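PDB 1Q7H: conserved hypothetical protein from Thermoplasma acidophilum DSM 1728, which is of unknown function but carries a PUA domain behind a pre-PUA domain, and probably binds RNA, perhaps in translation initiation. Local coordinates for residues 55-60 with 104-109; 116-121 with 138-143; 24-29 with 64-69; 5-10 with 31-36. One frame throughout, in Å; residues are numbered along the deposited sequence.

Overall arrangement
The four contacts run from the outer edge of the N-terminal pre-PUA domain to the strands of the PUA domain. Interaction 1, centred about 3 Å from the middle of the chain, packs the last strand of the N-terminal sheet on strand 106-111. Its centre is about 7 Å from that of interaction 2, and Ile107 N and Gly120 O, 2.7 Å apart, probably hydrogen-bond between neighbouring PUA strands. Interaction 3 ties the chain leaving helix 60-65 to the loop 24-29, and its Pro68 touches Phe108 of interaction 1. Interaction 4 lies at the far edge, its centre about 24 Å from that of interaction 2. The bound zinc ion is about 9 Å from the Phe143 side chain.

Interaction 1 of 4, residues 55-60 with 104-109; sequences DLIPSV and GDMIFV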
# COMPACT_ATOMS: atom_id res chain seq x y z
N ASP A 55 5.87 9.60 2.05
CA ASP A 55 4.69 9.77 1.22
C ASP A 55 3.52 9.23 2.03
O ASP A 55 3.73 8.61 3.08
CB ASP A 55 4.80 8.95 -0.07
CG ASP A 55 5.95 9.37 -0.95
OD1 ASP A 55 6.04 10.58 -1.28
OD2 ASP A 55 6.77 8.50 -1.32
N LEU A 56 2.30 9.48 1.58
CA LEU A 56 1.14 8.96 2.26
C LEU A 56 0.97 7.54 1.72
O LEU A 56 0.80 7.33 0.53
CB LEU A 56 -0.10 9.79 1.97
CG LEU A 56 -0.21 11.10 2.73
CD1 LEU A 56 -1.38 11.88 2.21
CD2 LEU A 56 -0.37 10.82 4.22
N ILE A 57 1.02 6.58 2.63
CA ILE A 57 0.93 5.16 2.31
C ILE A 57 -0.33 4.53 2.89
O ILE A 57 -0.59 4.65 4.08
CB ILE A 57 2.16 4.43 2.90
CG1 ILE A 57 3.45 4.99 2.28
CG2 ILE A 57 2.05 2.94 2.68
CD1 ILE A 57 4.71 4.48 2.95
N PRO A 58 -1.13 3.84 2.06
CA PRO A 58 -2.34 3.20 2.60
C PRO A 58 -1.85 1.98 3.36
O PRO A 58 -0.85 1.38 2.98
CB PRO A 58 -3.12 2.81 1.35
CG PRO A 58 -2.00 2.51 0.35
CD PRO A 58 -1.07 3.69 0.59
N SER A 59 -2.53 1.61 4.44
CA SER A 59 -2.12 0.43 5.19
C SER A 59 -2.68 -0.80 4.49
O SER A 59 -3.56 -0.68 3.64
CB SER A 59 -2.67 0.48 6.62
OG SER A 59 -4.05 0.17 6.63
N VAL A 60 -2.19 -1.98 4.84
CA VAL A 60 -2.72 -3.17 4.22
C VAL A 60 -4.17 -3.34 4.66
O VAL A 60 -4.95 -3.96 3.95
CB VAL A 60 -1.91 -4.44 4.60
CG1 VAL A 60 -0.59 -4.45 3.82
CG2 VAL A 60 -1.65 -4.48 6.10
N GLY A 104 9.00 3.83 -10.16
CA GLY A 104 8.72 4.97 -9.30
C GLY A 104 7.30 5.05 -8.76
O GLY A 104 7.07 5.74 -7.77
N ASP A 105 6.35 4.37 -9.40
CA ASP A 105 4.97 4.37 -8.93
C ASP A 105 4.82 3.54 -7.65
O ASP A 105 5.57 2.60 -7.40
CB ASP A 105 4.03 3.73 -9.97
CG ASP A 105 3.92 4.51 -11.26
OD1 ASP A 105 4.29 5.70 -11.26
OD2 ASP A 105 3.46 3.93 -12.26
N MSE A 106 3.84 3.90 -6.84
CA MSE A 106 3.55 3.13 -5.64
C MSE A 106 2.69 1.98 -6.17
O MSE A 106 1.81 2.20 -7.00
CB MSE A 106 2.74 3.97 -4.65
CG MSE A 106 2.54 3.31 -3.30
SE MSE A 106 1.60 4.49 -2.07
CE MSE A 106 3.03 5.73 -1.67
N ILE A 107 2.96 0.76 -5.72
CA ILE A 107 2.16 -0.38 -6.16
C ILE A 107 1.53 -1.09 -4.97
O ILE A 107 2.03 -1.02 -3.84
CB ILE A 107 3.00 -1.41 -6.96
CG1 ILE A 107 4.11 -1.99 -6.10
CG2 ILE A 107 3.55 -0.74 -8.21
CD1 ILE A 107 4.74 -3.24 -6.66
N PHE A 108 0.43 -1.77 -5.24
CA PHE A 108 -0.31 -2.47 -4.21
C PHE A 108 -0.31 -3.94 -4.57
O PHE A 108 -0.89 -4.35 -5.57
CB PHE A 108 -1.71 -1.86 -4.17
CG PHE A 108 -1.68 -0.37 -4.10
CD1 PHE A 108 -1.09 0.26 -3.01
CD2 PHE A 108 -2.15 0.41 -5.15
CE1 PHE A 108 -0.96 1.66 -2.97
CE2 PHE A 108 -2.02 1.80 -5.13
CZ PHE A 108 -1.42 2.43 -4.03
N VAL A 109 0.37 -4.71 -3.73
CA VAL A 109 0.56 -6.14 -3.93
C VAL A 109 -0.53 -7.00 -3.35
O VAL A 109 -0.87 -6.89 -2.18
CB VAL A 109 1.90 -6.58 -3.29
CG1 VAL A 109 2.18 -8.04 -3.63
CG2 VAL A 109 3.03 -5.67 -3.77
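Met106, a selenomethionine, holds CG opposite its backbone N (chi1 -174°) and bends its chain only at chi3 (-74°), reaching from strand 106-109 to strand 56-58 and laying its terminal methyl among three residues. Met106 CE lies 3.5 Å from the carbonyl oxygen Leu56 O and 4.0 Å from Asp55 CB. The CG1 branch of Ile57 crosses the selenomethionine chain at about a right angle, and its CG1 is again 4.0 Å from Met106 CE. Further back, the selenium packs against the proline ring, with Met106 SE 3.9 Å from Pro58 CD as the two side chains slide past each other in opposite directions. The strand axes run nearly parallel, 14° apart, but 9.4 Å separates them: this is face packing between the N-terminal sheet and the PUA sheet, made chiefly by side chains, with no hydrogen bond between the segments. Phe108 adds the second point of contact, its ring approached obliquely by the proline, where Pro58 CG is 3.6 Å from Phe108 CE1. Tyr22 meets the Phe108 ring edge-to-face, while Val119 packs on both Ile57 and Met106. Beyond the proline, Ser59 caps the start of helix 60-65 through its hydroxyl.

Interaction 2 of 4, residues 116-121 with 138-143; sequences FIAVGM and ARIIHF
Met121, a selenomethionine, and Arg139 lie side by side and point the same way from a hydrogen-bonded antiparallel pair. The guanidinium turns one face to the Met121 side chain, with Met121 CB 3.6 Å above its plane and over its centre; Met121 CG is 3.4 Å from Arg139 NH2. The arginine reaches this place with CG between its backbone N and carbonyl carbon (chi1 64°) and the chain then extended to NE, and Arg139 NH1 forms a salt bridge with Glu123. Nearby, Ile141 leans obliquely across Val119, its CD1 3.9 Å from Val119 CG1, and the same methyl lies 4.1 Å from Met121 SE. Val119 also meets His142, whose ring receives the CG2 methyl at its edge. Beneath these side chains the backbones pair through Met121 N to Arg139 O and Arg139 N to Met121 O, while Val119 N donates to His142 O at 2.9 Å. The oxygen Val119 O accepts twice, from Ile141 N at 2.9 Å and, weakly, from His142 N. Gly120 sits opposite Ile140 with their CA atoms only 4.2 Å apart, and Gly120 CA also comes close to Arg139 O. Ala118 completes the packing, its CB 4.0 Å from Ile140 CG1. Ile141 and His142 together face the single residue Val119, a classic beta bulge, here within the antiparallel pairing of strands 116-122 and 136-142 in the mixed sheet of the PUA domain.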
# COMPACT_ATOMS: atom_id res chain seq x y z
N PHE A 116 -4.99 -8.10 -0.32
CA PHE A 116 -3.74 -7.36 -0.44
C PHE A 116 -2.80 -7.67 0.71
O PHE A 116 -3.22 -7.87 1.85
CB PHE A 116 -4.04 -5.86 -0.51
CG PHE A 116 -4.60 -5.45 -1.85
CD1 PHE A 116 -3.75 -5.10 -2.90
CD2 PHE A 116 -5.97 -5.47 -2.08
CE1 PHE A 116 -4.26 -4.80 -4.16
CE2 PHE A 116 -6.49 -5.17 -3.33
CZ PHE A 116 -5.63 -4.84 -4.38
N ILE A 117 -1.51 -7.71 0.40
CA ILE A 117 -0.51 -8.06 1.40
C ILE A 117 0.60 -7.05 1.63
O ILE A 117 1.29 -7.11 2.63
CB ILE A 117 0.11 -9.41 1.06
CG1 ILE A 117 0.79 -9.33 -0.32
CG2 ILE A 117 -0.96 -10.50 1.09
CD1 ILE A 117 1.40 -10.64 -0.79
N ALA A 118 0.79 -6.11 0.70
CA ALA A 118 1.84 -5.12 0.89
C ALA A 118 1.72 -3.93 -0.04
O ALA A 118 0.93 -3.93 -0.99
CB ALA A 118 3.21 -5.78 0.69
N VAL A 119 2.50 -2.90 0.28
CA VAL A 119 2.57 -1.71 -0.55
C VAL A 119 4.02 -1.67 -1.01
O VAL A 119 4.93 -1.97 -0.24
CB VAL A 119 2.27 -0.42 0.23
CG1 VAL A 119 2.41 0.81 -0.71
CG2 VAL A 119 0.86 -0.48 0.79
N GLY A 120 4.23 -1.35 -2.27
CA GLY A 120 5.59 -1.29 -2.77
C GLY A 120 5.83 -0.08 -3.65
O GLY A 120 4.95 0.73 -3.89
N MSE A 121 7.07 0.03 -4.10
CA MSE A 121 7.48 1.12 -4.96
C MSE A 121 8.11 0.38 -6.14
O MSE A 121 9.06 -0.38 -5.97
CB MSE A 121 8.51 1.98 -4.24
CG MSE A 121 8.33 3.47 -4.45
SE MSE A 121 6.66 4.18 -3.72
CE MSE A 121 6.62 5.83 -4.72
N ALA A 138 10.00 -4.61 -7.56
CA ALA A 138 9.66 -3.58 -6.59
C ALA A 138 10.28 -3.80 -5.23
O ALA A 138 10.69 -4.91 -4.90
CB ALA A 138 8.14 -3.52 -6.42
N ARG A 139 10.38 -2.72 -4.46
CA ARG A 139 10.87 -2.84 -3.10
C ARG A 139 9.60 -2.67 -2.27
O ARG A 139 8.74 -1.85 -2.62
CB ARG A 139 11.88 -1.75 -2.77
CG ARG A 139 11.35 -0.32 -2.79
CD ARG A 139 12.42 0.65 -2.25
NE ARG A 139 12.02 2.05 -2.39
CZ ARG A 139 11.98 2.71 -3.54
NH1 ARG A 139 12.33 2.10 -4.67
NH2 ARG A 139 11.57 3.97 -3.58
N ILE A 140 9.45 -3.44 -1.20
CA ILE A 140 8.26 -3.34 -0.34
C ILE A 140 8.46 -2.29 0.75
O ILE A 140 9.44 -2.34 1.49
CB ILE A 140 7.90 -4.70 0.31
CG1 ILE A 140 6.95 -5.50 -0.59
CG2 ILE A 140 7.16 -4.48 1.61
CD1 ILE A 140 7.08 -5.25 -2.04
N ILE A 141 7.53 -1.34 0.85
CA ILE A 141 7.64 -0.28 1.85
C ILE A 141 6.67 -0.42 3.03
O ILE A 141 6.78 0.30 4.02
CB ILE A 141 7.46 1.12 1.21
CG1 ILE A 141 6.08 1.23 0.57
CG2 ILE A 141 8.56 1.36 0.17
CD1 ILE A 141 5.81 2.60 -0.02
N HIS A 142 5.72 -1.33 2.91
CA HIS A 142 4.78 -1.58 4.00
C HIS A 142 4.22 -2.98 3.88
O HIS A 142 3.81 -3.41 2.80
CB HIS A 142 3.62 -0.58 4.02
CG HIS A 142 2.58 -0.92 5.05
ND1 HIS A 142 1.24 -1.02 4.76
CD2 HIS A 142 2.70 -1.26 6.35
CE1 HIS A 142 0.58 -1.43 5.83
NE2 HIS A 142 1.45 -1.59 6.81
N PHE A 143 4.20 -3.69 5.00
CA PHE A 143 3.69 -5.05 5.02
C PHE A 143 3.15 -5.32 6.41
O PHE A 143 3.44 -4.57 7.34
CB PHE A 143 4.81 -6.03 4.65
CG PHE A 143 6.03 -5.92 5.52
CD1 PHE A 143 6.21 -6.78 6.60
CD2 PHE A 143 6.99 -4.96 5.26
CE1 PHE A 143 7.33 -6.67 7.42
CE2 PHE A 143 8.12 -4.84 6.09
CZ PHE A 143 8.28 -5.70 7.16

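Interaction 3 of 4, residues 24-29 with 64-69; sequences IDITGE and NYRNPS
Ile24 and Pro68, the closest backbone pair at 4.5 Å between their CA atoms, join loop 24-29, closed by a type II beta turn from Ile26 to Glu29, to the end of helix 60-65 and the chain after it, which leaves helical geometry at Arg66. An Asx turn, with Thr27 N donating to Asp25 OD1, overlaps the start of the beta turn. Ile24 lies alongside the proline, its CG1 3.6 Å from Pro68 CB, and its other branch puts CG2 3.4 Å from Arg66 O. Water 1 joins Asp25 N to Asn67 O. The contact thus fastens the loop between helix 9-20 and strand 32-35 to the chain leaving helix 60-65, within the pre-PUA domain. At its outer end Tyr65 OH donates to Glu29 OE2 over 2.6 Å, meeting the carboxylate on its syn side, with the carboxylate and ring planes 78° apart. Arg66, bent at chi2 (-74°), brings its CD to 3.1 Å from Asp25 O and turns a guanidinium face toward Tyr65 CE1. Its NE donates to water 2, 2.8 Å away, which also lies 2.6 Å from Glu29 OE2. With alanine at the Glu29 position, Tyr65 OH would probably lose its acceptor and the nearby Arg66 a counter-charge.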
# COMPACT_ATOMS: atom_id res chain seq x y z
N ILE A 24 -8.73 4.46 -4.14
CA ILE A 24 -9.09 3.98 -2.80
C ILE A 24 -10.10 5.01 -2.29
O ILE A 24 -9.75 6.16 -2.01
CB ILE A 24 -7.83 3.91 -1.88
CG1 ILE A 24 -6.81 2.93 -2.48
CG2 ILE A 24 -8.22 3.46 -0.47
CD1 ILE A 24 -5.49 2.82 -1.76
N ASP A 25 -11.35 4.59 -2.19
CA ASP A 25 -12.43 5.48 -1.79
C ASP A 25 -12.82 5.50 -0.31
O ASP A 25 -13.49 4.59 0.17
CB ASP A 25 -13.68 5.14 -2.62
CG ASP A 25 -14.84 6.09 -2.38
OD1 ASP A 25 -14.79 6.89 -1.43
OD2 ASP A 25 -15.81 6.01 -3.15
N ILE A 26 -12.40 6.55 0.40
CA ILE A 26 -12.76 6.70 1.81
C ILE A 26 -13.42 8.06 2.02
O ILE A 26 -13.47 8.58 3.13
CB ILE A 26 -11.53 6.62 2.75
CG1 ILE A 26 -10.42 7.55 2.25
CG2 ILE A 26 -11.04 5.18 2.85
CD1 ILE A 26 -9.23 7.63 3.19
N THR A 27 -13.93 8.64 0.95
CA THR A 27 -14.60 9.93 1.03
C THR A 27 -15.69 9.87 2.09
O THR A 27 -16.48 8.93 2.12
CB THR A 27 -15.23 10.30 -0.32
OG1 THR A 27 -14.19 10.58 -1.27
CG2 THR A 27 -16.13 11.51 -0.19
N GLY A 28 -15.72 10.87 2.97
CA GLY A 28 -16.73 10.89 4.01
C GLY A 28 -16.36 10.20 5.31
O GLY A 28 -17.05 10.36 6.32
N GLU A 29 -15.29 9.41 5.31
CA GLU A 29 -14.87 8.71 6.53
C GLU A 29 -14.15 9.68 7.48
O GLU A 29 -13.25 10.41 7.06
CB GLU A 29 -13.93 7.56 6.17
CG GLU A 29 -14.49 6.62 5.11
CD GLU A 29 -15.09 5.35 5.69
OE1 GLU A 29 -15.17 5.23 6.93
OE2 GLU A 29 -15.47 4.46 4.89
N ASN A 64 -7.45 -3.62 1.98
CA ASN A 64 -8.43 -4.70 2.00
C ASN A 64 -9.83 -4.23 2.34
O ASN A 64 -10.80 -4.93 2.08
CB ASN A 64 -7.97 -5.80 2.96
CG ASN A 64 -6.80 -6.59 2.40
OD1 ASN A 64 -5.70 -6.63 2.99
ND2 ASN A 64 -7.02 -7.21 1.26
N TYR A 65 -9.93 -3.02 2.89
CA TYR A 65 -11.23 -2.44 3.23
C TYR A 65 -11.79 -1.71 2.01
O TYR A 65 -12.99 -1.78 1.73
CB TYR A 65 -11.05 -1.47 4.41
CG TYR A 65 -12.24 -0.57 4.66
CD1 TYR A 65 -13.53 -1.08 4.77
CD2 TYR A 65 -12.06 0.81 4.83
CE1 TYR A 65 -14.62 -0.26 5.04
CE2 TYR A 65 -13.15 1.65 5.10
CZ TYR A 65 -14.42 1.11 5.21
OH TYR A 65 -15.50 1.92 5.48
N ARG A 66 -10.93 -1.01 1.29
CA ARG A 66 -11.33 -0.26 0.10
C ARG A 66 -10.25 -0.46 -0.97
O ARG A 66 -9.28 0.29 -1.01
CB ARG A 66 -11.45 1.23 0.44
CG ARG A 66 -12.65 1.57 1.30
CD ARG A 66 -13.92 1.51 0.48
NE ARG A 66 -15.12 1.70 1.27
CZ ARG A 66 -15.87 0.72 1.76
NH1 ARG A 66 -15.54 -0.55 1.54
NH2 ARG A 66 -16.97 1.00 2.44
N ASN A 67 -10.43 -1.48 -1.81
CA ASN A 67 -9.44 -1.80 -2.84
C ASN A 67 -9.07 -0.65 -3.75
O ASN A 67 -9.90 0.19 -4.09
CB ASN A 67 -9.93 -2.93 -3.75
CG ASN A 67 -10.18 -4.25 -3.02
OD1 ASN A 67 -9.68 -4.49 -1.93
ND2 ASN A 67 -10.96 -5.11 -3.65
N PRO A 68 -7.79 -0.56 -4.14
CA PRO A 68 -7.38 0.51 -5.05
C PRO A 68 -7.86 0.02 -6.42
O PRO A 68 -8.16 -1.17 -6.59
CB PRO A 68 -5.85 0.48 -4.94
CG PRO A 68 -5.57 -0.95 -4.66
CD PRO A 68 -6.61 -1.25 -3.60
N SER A 69 -7.92 0.91 -7.40
CA SER A 69 -8.36 0.52 -8.74
C SER A 69 -7.22 0.57 -9.75
O SER A 69 -7.42 0.27 -10.92
CB SER A 69 -9.50 1.42 -9.21
OG SER A 69 -9.09 2.77 -9.27
O HOH W 1 -11.93 1.92 -3.05
O HOH W 2 -15.77 4.17 2.32
O HOH W 3 -18.66 3.67 3.69

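Interaction 4 of 4, residues 5-10 with 31-36; sequences HFISKK and LEVAAQ
Ile7 and Val33 form the close apolar side of this contact, crossing at about a right angle with Ile7 CG2 3.6 Å from Val33 CG1. The isoleucine holds CG1 between its backbone N and carbonyl carbon (chi1 60°), which sends CD1 toward the buried Leu31, 4.1 Å from Leu31 CB. Backbone hydrogen bonds join the segments: Ile7 N donates to Leu31 O at 2.9 Å, and His5 and Val33 exchange two bonds as a hydrogen-bonded antiparallel pair, with 2.8 Å from Val33 N to His5 O. Phe6 and Glu32, the adjoining non-hydrogen-bonded pair, belong to the more open side. There the glutamate lies across one face of the exposed ring, its carboxylate nearly parallel to that face, although the closeness of the two as modelled is doubtful. A glycine replacing Glu32 would probably uncover that face of Phe6 and let the ring turn more freely. Water enters at the end of the pairing, where water 4 donates to Ile7 O at 2.8 Å and accepts from Leu31 N. Strand 5-6 is the outermost strand of the N-terminal antiparallel sheet, while strand 32-35 also pairs with strand 40-44, whose Tyr42 touches both Ile7 and Val33. Ser8 caps the start of helix 9-20, and Leu31 packs against that helix on Ala12, Ile15 and Trp16.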
# COMPACT_ATOMS: atom_id res chain seq x y z
N HIS A 5 -6.54 12.08 17.83
CA HIS A 5 -7.49 13.18 17.72
C HIS A 5 -8.24 13.08 16.40
O HIS A 5 -7.64 12.89 15.35
CB HIS A 5 -6.77 14.54 17.71
CG HIS A 5 -6.01 14.85 18.96
ND1 HIS A 5 -6.59 15.47 20.05
CD2 HIS A 5 -4.71 14.67 19.28
CE1 HIS A 5 -5.67 15.66 20.98
NE2 HIS A 5 -4.52 15.19 20.54
N PHE A 6 -9.56 13.22 16.45
CA PHE A 6 -10.32 13.22 15.21
C PHE A 6 -9.99 14.56 14.59
O PHE A 6 -9.91 15.58 15.29
CB PHE A 6 -11.81 13.10 15.49
CG PHE A 6 -12.26 11.70 15.77
CD1 PHE A 6 -12.62 10.86 14.72
CD2 PHE A 6 -12.27 11.20 17.07
CE1 PHE A 6 -12.99 9.54 14.97
CE2 PHE A 6 -12.64 9.88 17.32
CZ PHE A 6 -13.00 9.05 16.27
N ILE A 7 -9.76 14.56 13.28
CA ILE A 7 -9.41 15.79 12.58
C ILE A 7 -10.64 16.41 11.94
O ILE A 7 -11.66 15.75 11.77
CB ILE A 7 -8.31 15.52 11.52
CG1 ILE A 7 -8.77 14.51 10.48
CG2 ILE A 7 -7.06 14.98 12.20
CD1 ILE A 7 -7.69 14.15 9.48
N SER A 8 -10.54 17.69 11.60
CA SER A 8 -11.64 18.40 10.97
C SER A 8 -12.03 17.78 9.63
O SER A 8 -11.30 16.96 9.06
CB SER A 8 -11.26 19.87 10.74
OG SER A 8 -10.31 19.98 9.68
N LYS A 9 -13.19 18.18 9.13
CA LYS A 9 -13.70 17.71 7.86
C LYS A 9 -12.72 18.11 6.74
O LYS A 9 -12.43 17.31 5.85
CB LYS A 9 -15.08 18.33 7.62
CG LYS A 9 -16.04 17.50 6.77
CD LYS A 9 -15.59 17.42 5.32
CE LYS A 9 -16.58 16.60 4.49
NZ LYS A 9 -17.95 17.18 4.49
N LYS A 10 -12.21 19.33 6.80
CA LYS A 10 -11.29 19.80 5.77
C LYS A 10 -9.96 19.05 5.79
O LYS A 10 -9.37 18.81 4.74
CB LYS A 10 -11.07 21.31 5.89
CG LYS A 10 -12.31 22.11 5.53
CD LYS A 10 -12.11 23.62 5.70
CE LYS A 10 -11.08 24.17 4.73
NZ LYS A 10 -11.02 25.66 4.81
N LEU A 31 -11.56 10.67 10.37
CA LEU A 31 -10.27 10.12 10.73
C LEU A 31 -9.66 10.63 12.04
O LEU A 31 -9.87 11.77 12.43
CB LEU A 31 -9.28 10.42 9.60
CG LEU A 31 -9.71 10.08 8.17
CD1 LEU A 31 -8.77 10.73 7.17
CD2 LEU A 31 -9.73 8.56 7.98
N GLU A 32 -8.91 9.76 12.71
CA GLU A 32 -8.20 10.15 13.92
C GLU A 32 -6.74 10.11 13.52
O GLU A 32 -6.33 9.23 12.76
CB GLU A 32 -8.40 9.16 15.06
CG GLU A 32 -9.82 8.99 15.51
CD GLU A 32 -9.89 8.04 16.68
OE1 GLU A 32 -9.68 8.48 17.83
OE2 GLU A 32 -10.13 6.84 16.44
N VAL A 33 -5.95 11.05 14.02
CA VAL A 33 -4.54 11.07 13.67
C VAL A 33 -3.70 10.87 14.92
O VAL A 33 -4.11 11.24 16.02
CB VAL A 33 -4.18 12.41 12.99
CG1 VAL A 33 -4.31 13.56 13.99
CG2 VAL A 33 -2.79 12.33 12.40
N ALA A 34 -2.53 10.26 14.75
CA ALA A 34 -1.62 10.01 15.86
C ALA A 34 -0.20 10.19 15.34
O ALA A 34 0.04 10.07 14.14
CB ALA A 34 -1.82 8.60 16.40
N ALA A 35 0.75 10.48 16.23
CA ALA A 35 2.13 10.70 15.80
C ALA A 35 3.23 9.90 16.50
O ALA A 35 3.00 9.20 17.48
CB ALA A 35 2.45 12.19 15.89
N GLN A 36 4.43 10.02 15.94
CA GLN A 36 5.65 9.38 16.43
C GLN A 36 6.75 10.29 15.89
O GLN A 36 7.95 10.00 16.01
CB GLN A 36 5.84 7.98 15.84
CG GLN A 36 4.72 6.99 16.12
CD GLN A 36 4.68 6.49 17.55
OE1 GLN A 36 5.72 6.24 18.15
NE2 GLN A 36 3.48 6.32 18.09
O HOH W 4 -12.55 13.37 10.51